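Local coordinates for protein 3-oxo-tetronate kinase (Cupriavidus necator, PDB 5DMH) that catalyses the ATP-dependent phosphorylation of 3-oxo-tetronate to 3-oxo-tetronate 4-phosphate, at residues R105-Y116 with I128-L139. Residues are numbered along the deposited sequence; the frame is centred on the assembly and turned at random.
Sequences RAQGCRQFVFKY and IGPVAEALLAAL
F114 drives its ring into helix 128-139, where strand 111-115 of the alpha/beta sugar-binding domain runs nearly antiparallel to the helix that follows it, their axes 9.9 Å apart at 169°. This is the tight end. CG lies anti to the F114 backbone N (chi1 171°), which sends the ring out to the first turn of the helix; there V131 CG1 sits over one face, 3.6 Å from the ring centroid, a CH-pi contact. Y116 CD2 meets the opposite face near its rim, so both faces of the ring are occupied, while I128 O comes to its edge, 3.5 Å from F114 CE2. The Y116 ring in turn takes I128 CG2 over its own face, 3.9 Å from its centroid, and its OH is hydrogen-bonded to T253 of strand 251-254. L135 CD1 packs against F114 CB, and strand 34-38 closes in on L135 through I37.

Toward the C-terminal end of the helix the contact opens to solvent, with R105, A138 and L139 partly exposed. L139 CD1 touches F112 CE1 at 3.8 Å and also lies over the centre of the R105 guanidinium. R105 NH1 donates to A138 O at 3.1 Å from above the carbonyl plane.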
loop_
_atom_site.group_PDB
_atom_site.type_symbol
_atom_site.label_atom_id
_atom_site.label_comp_id
_atom_site.label_asym_id
_atom_site.label_seq_id
_atom_site.Cartn_x
_atom_site.Cartn_y
_atom_site.Cartn_z
ATOM N N ARG A 105 -4.224 -17.357 9.739
ATOM C CA ARG A 105 -4.889 -18.653 9.741
ATOM C C ARG A 105 -5.394 -18.981 11.139
ATOM O O ARG A 105 -6.516 -19.450 11.323
ATOM C CB ARG A 105 -3.930 -19.752 9.279
ATOM C CG ARG A 105 -3.346 -19.590 7.922
ATOM C CD ARG A 105 -2.325 -20.666 7.628
ATOM N NE ARG A 105 -2.961 -21.776 6.945
ATOM C CZ ARG A 105 -2.337 -22.666 6.189
ATOM N NH1 ARG A 105 -1.019 -22.609 5.987
ATOM N NH2 ARG A 105 -3.056 -23.595 5.597
ATOM N N ALA A 106 -4.550 -18.714 12.121
ATOM C CA ALA A 106 -4.868 -18.968 13.522
ATOM C C ALA A 106 -6.029 -18.129 14.036
ATOM O O ALA A 106 -6.683 -18.532 14.991
ATOM C CB ALA A 106 -3.657 -18.720 14.357
ATOM N N GLN A 107 -6.262 -16.957 13.431
ATOM C CA GLN A 107 -7.449 -16.166 13.749
ATOM C C GLN A 107 -8.699 -16.720 13.060
ATOM O O GLN A 107 -9.807 -16.272 13.349
ATOM C CB GLN A 107 -7.278 -14.689 13.360
ATOM C CG GLN A 107 -5.978 -14.011 13.791
ATOM C CD GLN A 107 -5.570 -14.332 15.218
ATOM O OE1 GLN A 107 -6.290 -14.014 16.159
ATOM N NE2 GLN A 107 -4.406 -14.972 15.382
ATOM N N GLY A 108 -8.535 -17.668 12.134
ATOM C CA GLY A 108 -9.686 -18.328 11.532
ATOM C C GLY A 108 -9.978 -17.963 10.074
ATOM O O GLY A 108 -10.975 -18.405 9.489
ATOM N N CYS A 109 -9.111 -17.167 9.462
ATOM C CA CYS A 109 -9.352 -16.723 8.093
ATOM C C CYS A 109 -9.400 -17.901 7.110
ATOM O O CYS A 109 -8.666 -18.881 7.278
ATOM C CB CYS A 109 -8.271 -15.753 7.658
ATOM S SG CYS A 109 -8.233 -14.224 8.603
ATOM N N ARG A 110 -10.241 -17.756 6.080
ATOM C CA ARG A 110 -10.551 -18.796 5.090
ATOM C C ARG A 110 -9.905 -18.557 3.736
ATOM O O ARG A 110 -9.736 -19.489 2.950
ATOM C CB ARG A 110 -12.058 -18.818 4.825
ATOM C CG ARG A 110 -12.869 -19.591 5.819
ATOM C CD ARG A 110 -14.322 -19.185 5.728
ATOM N NE ARG A 110 -15.076 -19.660 6.885
ATOM C CZ ARG A 110 -16.072 -20.539 6.840
ATOM N NH1 ARG A 110 -16.680 -20.894 7.961
ATOM N NH2 ARG A 110 -16.478 -21.060 5.690
ATOM N N GLN A 111 -9.656 -17.294 3.428
ATOM C CA GLN A 111 -9.068 -16.895 2.154
ATOM C C GLN A 111 -8.097 -15.771 2.449
ATOM O O GLN A 111 -8.259 -15.047 3.428
ATOM C CB GLN A 111 -10.135 -16.415 1.193
ATOM C CG GLN A 111 -9.636 -16.044 -0.169
ATOM C CD GLN A 111 -10.781 -15.679 -1.112
ATOM O OE1 GLN A 111 -11.608 -14.824 -0.790
ATOM N NE2 GLN A 111 -10.840 -16.344 -2.269
ATOM N N PHE A 112 -7.080 -15.650 1.610
ATOM C CA PHE A 112 -5.987 -14.726 1.868
ATOM C C PHE A 112 -5.721 -13.867 0.665
ATOM O O PHE A 112 -5.931 -14.294 -0.491
ATOM C CB PHE A 112 -4.751 -15.515 2.276
ATOM C CG PHE A 112 -5.011 -16.412 3.438
ATOM C CD1 PHE A 112 -5.515 -17.689 3.242
ATOM C CD2 PHE A 112 -4.835 -15.952 4.735
ATOM C CE1 PHE A 112 -5.790 -18.509 4.323
ATOM C CE2 PHE A 112 -5.118 -16.767 5.834
ATOM C CZ PHE A 112 -5.599 -18.031 5.636
ATOM N N VAL A 113 -5.342 -12.628 0.941
ATOM C CA VAL A 113 -4.928 -11.688 -0.097
ATOM C C VAL A 113 -3.512 -11.206 0.174
ATOM O O VAL A 113 -3.194 -10.835 1.310
ATOM C CB VAL A 113 -5.852 -10.469 -0.170
ATOM C CG1 VAL A 113 -5.256 -9.388 -1.117
ATOM C CG2 VAL A 113 -7.236 -10.887 -0.626
ATOM N N PHE A 114 -2.663 -11.289 -0.849
ATOM C CA PHE A 114 -1.344 -10.656 -0.850
ATOM C C PHE A 114 -1.457 -9.381 -1.636
ATOM O O PHE A 114 -1.741 -9.363 -2.846
ATOM C CB PHE A 114 -0.259 -11.589 -1.385
ATOM C CG PHE A 114 1.081 -10.961 -1.619
ATOM C CD1 PHE A 114 1.637 -10.049 -0.742
ATOM C CD2 PHE A 114 1.832 -11.350 -2.725
ATOM C CE1 PHE A 114 2.910 -9.534 -0.971
ATOM C CE2 PHE A 114 3.095 -10.837 -2.963
ATOM C CZ PHE A 114 3.628 -9.907 -2.092
ATOM N N LYS A 115 -1.235 -8.290 -0.924
ATOM C CA LYS A 115 -1.433 -6.958 -1.466
ATOM C C LYS A 115 -0.099 -6.243 -1.701
ATOM O O LYS A 115 0.722 -6.072 -0.802
ATOM C CB LYS A 115 -2.310 -6.151 -0.505
ATOM C CG LYS A 115 -2.253 -4.620 -0.619
ATOM C CD LYS A 115 -2.996 -4.114 -1.859
ATOM C CE LYS A 115 -2.916 -2.594 -2.027
ATOM N NZ LYS A 115 -1.531 -2.126 -2.323
ATOM N N TYR A 116 0.104 -5.844 -2.938
ATOM C CA TYR A 116 1.268 -5.094 -3.353
ATOM C C TYR A 116 0.809 -3.881 -4.203
ATOM O O TYR A 116 -0.385 -3.606 -4.358
ATOM C CB TYR A 116 2.267 -5.996 -4.084
ATOM C CG TYR A 116 1.647 -6.891 -5.124
ATOM C CD1 TYR A 116 1.128 -6.369 -6.276
ATOM C CD2 TYR A 116 1.514 -8.252 -4.900
ATOM C CE1 TYR A 116 0.527 -7.172 -7.210
ATOM C CE2 TYR A 116 0.926 -9.060 -5.805
ATOM C CZ TYR A 116 0.425 -8.530 -6.966
ATOM O OH TYR A 116 -0.174 -9.363 -7.864
ATOM N N ILE A 128 7.460 -9.584 -5.076
ATOM C CA ILE A 128 6.127 -10.073 -5.413
ATOM C C ILE A 128 6.155 -11.573 -5.726
ATOM O O ILE A 128 5.371 -12.364 -5.166
ATOM C CB ILE A 128 5.491 -9.268 -6.586
ATOM C CG1 ILE A 128 5.348 -7.792 -6.183
ATOM C CG2 ILE A 128 4.158 -9.909 -7.010
ATOM C CD1 ILE A 128 4.925 -6.883 -7.307
ATOM N N GLY A 129 7.076 -11.975 -6.597
ATOM C CA GLY A 129 7.238 -13.379 -6.924
ATOM C C GLY A 129 7.595 -14.269 -5.733
ATOM O O GLY A 129 6.938 -15.284 -5.497
ATOM N N PRO A 130 8.662 -13.920 -5.004
ATOM C CA PRO A 130 9.067 -14.808 -3.903
ATOM C C PRO A 130 7.996 -14.939 -2.831
ATOM O O PRO A 130 7.743 -16.069 -2.377
ATOM C CB PRO A 130 10.317 -14.125 -3.351
ATOM C CG PRO A 130 10.920 -13.470 -4.550
ATOM C CD PRO A 130 9.745 -12.990 -5.363
ATOM N N VAL A 131 7.319 -13.852 -2.508
ATOM C CA VAL A 131 6.275 -13.896 -1.477
ATOM C C VAL A 131 5.032 -14.676 -1.941
ATOM O O VAL A 131 4.550 -15.561 -1.226
ATOM C CB VAL A 131 5.897 -12.503 -0.952
ATOM C CG1 VAL A 131 4.656 -12.571 -0.111
ATOM C CG2 VAL A 131 7.039 -11.913 -0.115
ATOM N N ALA A 132 4.529 -14.385 -3.136
ATOM C CA ALA A 132 3.372 -15.102 -3.638
ATOM C C ALA A 132 3.664 -16.590 -3.690
ATOM O O ALA A 132 2.824 -17.428 -3.304
ATOM C CB ALA A 132 2.947 -14.588 -5.010
ATOM N N GLU A 133 4.827 -16.956 -4.211
ATOM C CA GLU A 133 5.121 -18.382 -4.356
ATOM C C GLU A 133 5.250 -19.059 -2.997
ATOM O O GLU A 133 4.811 -20.208 -2.832
ATOM C CB GLU A 133 6.389 -18.621 -5.197
ATOM C CG GLU A 133 6.172 -18.346 -6.653
ATOM C CD GLU A 133 7.374 -18.650 -7.534
ATOM O OE1 GLU A 133 8.529 -18.491 -7.100
ATOM O OE2 GLU A 133 7.152 -19.046 -8.685
ATOM N N ALA A 134 5.811 -18.347 -2.024
ATOM C CA ALA A 134 5.982 -18.907 -0.691
ATOM C C ALA A 134 4.618 -19.109 -0.034
ATOM O O ALA A 134 4.402 -20.083 0.686
ATOM C CB ALA A 134 6.857 -18.009 0.181
ATOM N N LEU A 135 3.723 -18.154 -0.239
ATOM C CA LEU A 135 2.402 -18.228 0.351
ATOM C C LEU A 135 1.604 -19.378 -0.261
ATOM O O LEU A 135 0.952 -20.136 0.472
ATOM C CB LEU A 135 1.667 -16.909 0.181
ATOM C CG LEU A 135 2.169 -15.727 1.021
ATOM C CD1 LEU A 135 1.442 -14.500 0.608
ATOM C CD2 LEU A 135 2.023 -15.931 2.533
ATOM N N LEU A 136 1.683 -19.532 -1.589
ATOM C CA LEU A 136 1.045 -20.672 -2.257
ATOM C C LEU A 136 1.533 -22.005 -1.686
ATOM O O LEU A 136 0.724 -22.878 -1.379
ATOM C CB LEU A 136 1.302 -20.651 -3.760
ATOM C CG LEU A 136 0.460 -19.696 -4.586
ATOM C CD1 LEU A 136 0.959 -19.769 -6.058
ATOM C CD2 LEU A 136 -1.025 -20.019 -4.471
ATOM N N ALA A 137 2.848 -22.148 -1.538
ATOM C CA ALA A 137 3.419 -23.378 -1.012
ATOM C C ALA A 137 2.900 -23.631 0.393
ATOM O O ALA A 137 2.498 -24.758 0.707
ATOM C CB ALA A 137 4.921 -23.322 -1.014
ATOM N N ALA A 138 2.892 -22.596 1.232
ATOM C CA ALA A 138 2.454 -22.773 2.608
ATOM C C ALA A 138 0.951 -23.066 2.700
ATOM O O ALA A 138 0.509 -23.778 3.606
ATOM C CB ALA A 138 2.856 -21.601 3.478
ATOM N N LEU A 139 0.189 -22.584 1.715
ATOM C CA LEU A 139 -1.230 -22.918 1.615
ATOM C C LEU A 139 -1.498 -24.247 0.869
ATOM O O LEU A 139 -2.644 -24.688 0.791
ATOM C CB LEU A 139 -1.943 -21.786 0.878
ATOM C CG LEU A 139 -2.866 -20.738 1.524
ATOM C CD1 LEU A 139 -3.022 -20.760 3.017
ATOM C CD2 LEU A 139 -2.496 -19.333 1.050
HETATM O O HOH W 1 -2.928 -25.350 3.859
#